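Local coordinates for Lin1840 protein (PDB 4ZOC), which probably hydrolyses terminal, non-reducing beta-D-glucosyl residues as a family 3 glycoside hydrolase taking part in beta-1,2-glucan breakdown, at residues I393-P398 with V432-T437; K31-N36 with A66-G71. The protein carries 2 engineered substitutions. All coordinates share one frame; numbering follows the deposited sequence.

Contact 1: residues I393-P398 with V432-T437; sequences IALVGP and VEVVST
Strands 393-397 and 432-436 run parallel, their axes 4.6 Å apart at closest approach, and Ile393, Ala394, Leu395 and Val396 stand in register with Val432, Glu433, Val434 and Val435. Leu395 and Val435 each work in both directions: Leu395 N donates to Glu433 O and Leu395 O accepts from Val435 N, both at 2.9 Å, whereas Val435 O receives Gly397 N at 3.0 Å. On the face of Leu395 and Val434 the two side chains lie alongside one another. Leu395 turns CG anti to its own N (chi1 172°), and its CD2 packs 4.1 Å from Val434 CG2, while Val432 CG1 comes within 3.8 Å of Leu395 CB. Helix 421-426 covers this face, Val421 and Glu422 touching Leu395. The connection is a beta-alpha-beta crossover in the C-terminal domain of the family 3 glycosidase, with 432-436 an edge strand of the mixed sheet and 459-465 bordering 393-397 on its other side. On the opposite face Val396 CG1 meets Val435 CB at 4.1 Å, and helix 444-456 packs over Val435; Glu433 sends its extended chain outward, where OE1 bonds Asn456. At the C-terminal end Thr437 OG1 rests 3.3 Å from Pro398 CD, and one water links Pro398 O to Thr437 O.

Contact 2: residues K31-N36 with A66-G71; sequences KGTNKN and ALDMIG
Thr33 places OG1 trans to its N (chi1 -173°), and Asp68 turns CG likewise, though less fully, so that the hydroxyl and the carboxylate lie side by side. OG1 donates to Asp68 OD1 at 2.7 Å, meeting the syn lone pair of that oxygen, on the side of its partner OD2. The same OD1 takes a second bond, from the backbone N of Asn34 at 3.0 Å. That bond is fairly straight (161°) but arrives from above the carboxylate plane, 45° out of it. Two donors from consecutive residues therefore grip a single oxygen of a buried side chain. The other oxygen, OD2, is bonded to Ser64 OG and receives a water at 2.8 Å that also donates to Lys35 O, so both ends of the carboxylate are held and its rotation is restrained. With so many donors around it, Asp68 is likely to be stabilised as the anion. Farther along the helix, glycine meets glycine: Gly71 CA lies 3.4 Å from Gly32 O, a CA-H...O contact, and the lack of side chains on both residues allows the backbones to come this close. The arrangement is an aspartate in the first turn of helix 66-79 clasping a loop at the surface of the TIM-barrel domain of this family 3 enzyme, a brace between the loop after the first barrel strand, 23-25, and the start of the helix that follows the second, 59-61.

From the N terminus, the chain leaves strand 23-25 of the TIM-barrel domain and enters the loop holding 31-36; helices 37-47 and 51-54 and strand 59-61 follow before helix 66-79 closes contact 2 across 29 intervening residues. The rest of the barrel comes next, and the chain then passes into the C-terminal family domain, where strand 393-397 opens contact 1 and strand 432-436 closes it after 33 residues. The two loops are in series, neither enclosing nor crossing the other. Their centres lie 43 Å apart and their nearest atoms about 26 Å, so contact 2 ties a loop to a barrel helix while contact 1 completes one edge of a separate sheet.

Contact 1: residues I393-P398 with V432-T437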
ATOM      1  N   ILE A 393      23.899  34.144  16.968  1.00 11.12           N
ATOM      2  CA  ILE A 393      23.382  32.830  16.592  1.00  9.43           C
ATOM      3  C   ILE A 393      24.208  31.755  17.270  1.00 10.12           C
ATOM      4  O   ILE A 393      25.439  31.675  17.135  1.00 14.60           O
ATOM      5  CB  ILE A 393      23.476  32.608  15.068  1.00 10.67           C
ATOM      6  CG1 ILE A 393      22.503  33.543  14.370  1.00 13.71           C
ATOM      7  CG2 ILE A 393      23.180  31.126  14.773  1.00 11.81           C
ATOM      8  CD1 ILE A 393      22.661  33.598  12.835  1.00 13.92           C
ATOM      9  N   ALA A 394      23.545  30.884  17.991  1.00 10.42           N
ATOM     10  CA  ALA A 394      24.126  29.573  18.325  1.00  9.57           C
ATOM     11  C   ALA A 394      23.642  28.569  17.279  1.00 10.43           C
ATOM     12  O   ALA A 394      22.440  28.281  17.127  1.00  9.26           O
ATOM     13  CB  ALA A 394      23.714  29.111  19.718  1.00 13.34           C
ATOM     14  N   LEU A 395      24.618  28.056  16.563  1.00 11.07           N
ATOM     15  CA  LEU A 395      24.412  27.093  15.458  1.00  9.69           C
ATOM     16  C   LEU A 395      24.753  25.722  16.034  1.00  8.73           C
ATOM     17  O   LEU A 395      25.901  25.428  16.359  1.00  9.87           O
ATOM     18  CB  LEU A 395      25.325  27.432  14.261  1.00 10.39           C
ATOM     19  CG  LEU A 395      25.305  26.362  13.166  1.00 11.27           C
ATOM     20  CD1 LEU A 395      23.956  26.143  12.521  1.00 10.88           C
ATOM     21  CD2 LEU A 395      26.298  26.718  12.108  1.00 10.07           C
ATOM     22  N   VAL A 396      23.767  24.886  16.204  1.00  8.39           N
ATOM     23  CA  VAL A 396      24.019  23.615  16.839  1.00  9.36           C
ATOM     24  C   VAL A 396      23.420  22.439  16.078  1.00  9.93           C
ATOM     25  O   VAL A 396      22.407  22.602  15.389  1.00 10.15           O
ATOM     26  CB  VAL A 396      23.566  23.584  18.318  1.00 11.64           C
ATOM     27  CG1 VAL A 396      24.065  24.820  19.118  1.00 10.02           C
ATOM     28  CG2 VAL A 396      22.117  23.621  18.403  1.00 13.80           C
ATOM     29  N   GLY A 397      24.024  21.260  16.259  1.00  9.33           N
ATOM     30  CA  GLY A 397      23.500  20.050  15.707  1.00  8.81           C
ATOM     31  C   GLY A 397      24.323  19.363  14.657  1.00  8.11           C
ATOM     32  O   GLY A 397      25.424  19.787  14.352  1.00  8.68           O
ATOM     33  N   PRO A 398      23.802  18.256  14.126  1.00  7.71           N
ATOM     34  CA  PRO A 398      24.581  17.444  13.190  1.00  7.41           C
ATOM     35  C   PRO A 398      24.801  17.998  11.807  1.00  7.76           C
ATOM     36  O   PRO A 398      25.783  17.559  11.165  1.00 10.59           O
ATOM     37  CB  PRO A 398      23.834  16.139  13.153  1.00  8.58           C
ATOM     38  CG  PRO A 398      22.442  16.469  13.521  1.00  8.71           C
ATOM     39  CD  PRO A 398      22.555  17.603  14.499  1.00  7.47           C
ATOM     40  N   VAL A 432      28.509  34.028  15.474  1.00 15.20           N
ATOM     41  CA  VAL A 432      28.046  32.654  15.439  1.00 12.52           C
ATOM     42  C   VAL A 432      28.933  31.835  16.356  1.00 12.97           C
ATOM     43  O   VAL A 432      30.168  31.893  16.307  1.00 13.38           O
ATOM     44  CB  VAL A 432      28.032  32.040  14.018  1.00 12.04           C
ATOM     45  CG1 VAL A 432      27.373  30.682  14.016  1.00 11.99           C
ATOM     46  CG2 VAL A 432      27.368  32.937  12.998  1.00 13.11           C
ATOM     47  N   GLU A 433      28.294  31.114  17.282  1.00 13.18           N
ATOM     48  CA  GLU A 433      28.973  30.126  18.085  1.00 11.91           C
ATOM     49  C   GLU A 433      28.399  28.768  17.712  1.00 14.78           C
ATOM     50  O   GLU A 433      27.208  28.591  17.759  1.00 13.16           O
ATOM     51  CB  GLU A 433      28.641  30.407  19.513  1.00 14.01           C
ATOM     52  CG  GLU A 433      29.619  29.920  20.515  1.00 23.02           C
ATOM     53  CD  GLU A 433      29.520  30.768  21.803  1.00 24.01           C
ATOM     54  OE1 GLU A 433      29.188  30.214  22.807  1.00 29.01           O
ATOM     55  OE2 GLU A 433      29.811  31.980  21.822  1.00 38.02           O
ATOM     56  N   VAL A 434      29.273  27.810  17.471  1.00 12.78           N
ATOM     57  CA  VAL A 434      28.906  26.573  16.837  1.00 11.69           C
ATOM     58  C   VAL A 434      29.162  25.435  17.760  1.00 11.72           C
ATOM     59  O   VAL A 434      30.203  25.362  18.359  1.00 13.04           O
ATOM     60  CB  VAL A 434      29.759  26.384  15.571  1.00 12.87           C
ATOM     61  CG1 VAL A 434      29.470  25.000  14.996  1.00 16.27           C
ATOM     62  CG2 VAL A 434      29.408  27.476  14.594  1.00 16.12           C
ATOM     63  N   VAL A 435      28.222  24.495  17.850  1.00 11.16           N
ATOM     64  CA  VAL A 435      28.439  23.244  18.531  1.00 11.40           C
ATOM     65  C   VAL A 435      27.904  22.122  17.624  1.00 11.63           C
ATOM     66  O   VAL A 435      26.687  21.957  17.489  1.00 11.95           O
ATOM     67  CB  VAL A 435      27.681  23.142  19.867  1.00 12.86           C
ATOM     68  CG1 VAL A 435      27.982  21.866  20.635  1.00 12.16           C
ATOM     69  CG2 VAL A 435      28.008  24.340  20.808  1.00 15.32           C
ATOM     70  N   SER A 436      28.825  21.344  17.051  1.00 11.29           N
ATOM     71  CA  SER A 436      28.509  20.212  16.208  1.00 10.81           C
ATOM     72  C   SER A 436      28.174  19.039  17.081  1.00 11.34           C
ATOM     73  O   SER A 436      28.757  18.878  18.166  1.00 14.12           O
ATOM     74  CB  SER A 436      29.729  19.842  15.334  1.00 12.42           C
ATOM     75  OG  SER A 436      29.467  18.730  14.548  1.00 15.25           O
ATOM     76  N   THR A 437      27.214  18.235  16.657  1.00  9.70           N
ATOM     77  CA  THR A 437      26.891  17.013  17.340  1.00  9.36           C
ATOM     78  C   THR A 437      26.840  15.935  16.286  1.00  9.88           C
ATOM     79  O   THR A 437      26.844  16.258  15.075  1.00 10.04           O
ATOM     80  CB  THR A 437      25.529  17.067  18.081  1.00  8.88           C
ATOM     81  OG1 THR A 437      24.437  17.297  17.172  1.00 11.23           O
ATOM     82  CG2 THR A 437      25.541  18.136  19.125  1.00  9.11           C
TER
HETATM   83  O   HOH W   1      27.708  19.369  12.587  1.00 12.97           O
HETATM   84  O   HOH W   2      27.553  15.908  12.298  1.00 15.73           O

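Contact 2: residues K31-N36 with A66-G71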
ATOM      1  N   LYS A  31      40.202  -1.181 -22.776  1.00 17.17           N
ATOM      2  CA  LYS A  31      41.518  -0.675 -22.968  1.00 16.88           C
ATOM      3  C   LYS A  31      41.507   0.876 -23.073  1.00 17.77           C
ATOM      4  O   LYS A  31      40.576   1.520 -23.658  1.00 20.11           O
ATOM      5  CB  LYS A  31      42.073  -1.277 -24.264  1.00 16.87           C
ATOM      6  CG  LYS A  31      43.458  -0.790 -24.653  1.00 22.39           C
ATOM      7  CD  LYS A  31      43.849  -1.524 -25.940  1.00 29.75           C
ATOM      8  CE  LYS A  31      45.104  -0.940 -26.562  1.00 34.72           C
ATOM      9  NZ  LYS A  31      46.232  -1.199 -25.646  1.00 41.21           N
ATOM     10  N   GLY A  32      42.551   1.496 -22.525  1.00 20.40           N
ATOM     11  CA  GLY A  32      42.687   2.952 -22.692  1.00 19.82           C
ATOM     12  C   GLY A  32      42.051   3.771 -21.565  1.00 19.19           C
ATOM     13  O   GLY A  32      42.162   5.014 -21.529  1.00 15.27           O
ATOM     14  N   THR A  33      41.413   3.099 -20.625  1.00 18.01           N
ATOM     15  CA  THR A  33      40.889   3.772 -19.449  1.00 16.93           C
ATOM     16  C   THR A  33      42.010   4.445 -18.649  1.00 18.23           C
ATOM     17  O   THR A  33      43.171   4.026 -18.694  1.00 18.03           O
ATOM     18  CB  THR A  33      40.120   2.784 -18.527  1.00 16.38           C
ATOM     19  OG1 THR A  33      39.496   3.537 -17.494  1.00 15.72           O
ATOM     20  CG2 THR A  33      41.059   1.730 -17.885  1.00 18.33           C
ATOM     21  N   ASN A  34      41.713   5.491 -17.909  1.00 23.45           N
ATOM     22  CA  ASN A  34      42.779   6.071 -17.117  1.00 24.09           C
ATOM     23  C   ASN A  34      42.506   6.017 -15.635  1.00 19.22           C
ATOM     24  O   ASN A  34      43.093   6.763 -14.899  1.00 22.23           O
ATOM     25  CB  ASN A  34      43.112   7.488 -17.581  1.00 25.91           C
ATOM     26  CG  ASN A  34      42.190   8.463 -17.037  1.00 23.57           C
ATOM     27  OD1 ASN A  34      41.039   8.111 -16.715  1.00 21.61           O
ATOM     28  ND2 ASN A  34      42.676   9.659 -16.784  1.00 24.87           N
ATOM     29  N   LYS A  35      41.610   5.144 -15.207  1.00 19.40           N
ATOM     30  CA  LYS A  35      41.288   5.005 -13.788  1.00 17.75           C
ATOM     31  C   LYS A  35      40.766   3.593 -13.514  1.00 20.28           C
ATOM     32  O   LYS A  35      40.076   2.976 -14.357  1.00 19.10           O
ATOM     33  CB  LYS A  35      40.309   6.083 -13.346  1.00 15.98           C
ATOM     34  CG  LYS A  35      39.935   6.034 -11.901  1.00 19.22           C
ATOM     35  CD  LYS A  35      39.039   7.185 -11.492  1.00 23.27           C
ATOM     36  CE  LYS A  35      38.934   7.179  -9.971  1.00 27.02           C
ATOM     37  NZ  LYS A  35      37.713   7.887  -9.581  1.00 34.38           N
ATOM     38  N   ASN A  36      41.103   3.069 -12.327  1.00 22.51           N
ATOM     39  CA  ASN A  36      40.588   1.778 -11.809  1.00 19.94           C
ATOM     40  C   ASN A  36      41.071   0.604 -12.652  1.00 19.48           C
ATOM     41  O   ASN A  36      40.403  -0.424 -12.709  1.00 21.62           O
ATOM     42  CB  ASN A  36      39.043   1.795 -11.698  1.00 20.47           C
ATOM     43  CG  ASN A  36      38.508   2.611 -10.496  1.00 20.95           C
ATOM     44  OD1 ASN A  36      37.546   3.388 -10.613  1.00 23.53           O
ATOM     45  ND2 ASN A  36      39.077   2.416  -9.357  1.00 20.44           N
ATOM     46  N   ALA A  66      36.895  13.465 -18.750  1.00 10.81           N
ATOM     47  CA  ALA A  66      37.139  13.686 -20.193  1.00 11.55           C
ATOM     48  C   ALA A  66      38.299  12.877 -20.674  1.00 11.58           C
ATOM     49  O   ALA A  66      38.220  12.343 -21.745  1.00 11.55           O
ATOM     50  CB  ALA A  66      37.406  15.144 -20.478  1.00 10.86           C
ATOM     51  N   LEU A  67      39.360  12.738 -19.871  1.00 13.45           N
ATOM     52  CA  LEU A  67      40.530  11.983 -20.321  1.00 14.79           C
ATOM     53  C   LEU A  67      40.250  10.449 -20.342  1.00 15.42           C
ATOM     54  O   LEU A  67      40.836   9.695 -21.132  1.00 14.08           O
ATOM     55  CB  LEU A  67      41.772  12.289 -19.499  1.00 17.61           C
ATOM     56  CG  LEU A  67      42.886  13.178 -20.027  1.00 25.03           C
ATOM     57  CD1 LEU A  67      42.456  14.370 -20.866  1.00 23.80           C
ATOM     58  CD2 LEU A  67      43.780  13.660 -18.879  1.00 19.26           C
ATOM     59  N   ASP A  68      39.407  10.002 -19.418  1.00 12.92           N
ATOM     60  CA  ASP A  68      38.938   8.642 -19.386  1.00 12.96           C
ATOM     61  C   ASP A  68      38.229   8.392 -20.724  1.00 12.02           C
ATOM     62  O   ASP A  68      38.562   7.435 -21.474  1.00 13.25           O
ATOM     63  CB  ASP A  68      38.011   8.381 -18.181  1.00 12.28           C
ATOM     64  CG  ASP A  68      38.026   6.937 -17.697  1.00 14.61           C
ATOM     65  OD1 ASP A  68      38.785   6.087 -18.221  1.00 17.64           O
ATOM     66  OD2 ASP A  68      37.216   6.617 -16.777  1.00 15.18           O
ATOM     67  N   MET A  69      37.279   9.249 -21.047  1.00 12.44           N
ATOM     68  CA  MET A  69      36.529   9.129 -22.297  1.00 12.15           C
ATOM     69  C   MET A  69      37.468   9.120 -23.531  1.00 12.42           C
ATOM     70  O   MET A  69      37.414   8.228 -24.405  1.00 12.54           O
ATOM     71  CB  MET A  69      35.507  10.257 -22.363  1.00 11.98           C
ATOM     72  CG  MET A  69      34.665  10.349 -23.621  1.00 11.76           C
ATOM     73  SD  MET A  69      35.409  10.961 -25.120  1.00 13.91           S
ATOM     74  CE  MET A  69      35.362  12.726 -24.790  1.00 16.20           C
ATOM     75  N   ILE A  70      38.330  10.097 -23.603  1.00 11.87           N
ATOM     76  CA  ILE A  70      39.216  10.234 -24.802  1.00 14.03           C
ATOM     77  C   ILE A  70      40.110   9.034 -24.971  1.00 13.25           C
ATOM     78  O   ILE A  70      40.252   8.521 -26.102  1.00 15.53           O
ATOM     79  CB  ILE A  70      40.017  11.543 -24.767  1.00 14.13           C
ATOM     80  CG1 ILE A  70      39.102  12.746 -24.962  1.00 16.14           C
ATOM     81  CG2 ILE A  70      41.132  11.538 -25.835  1.00 17.29           C
ATOM     82  CD1 ILE A  70      39.687  14.036 -24.420  1.00 18.21           C
ATOM     83  N   GLY A  71      40.663   8.530 -23.864  1.00 14.80           N
ATOM     84  CA  GLY A  71      41.567   7.370 -23.888  1.00 14.66           C
ATOM     85  C   GLY A  71      40.823   6.142 -24.383  1.00 15.66           C
ATOM     86  O   GLY A  71      41.315   5.390 -25.203  1.00 14.13           O
TER
HETATM   87  O   HOH W   3      37.633   4.336 -15.172  1.00 13.68           O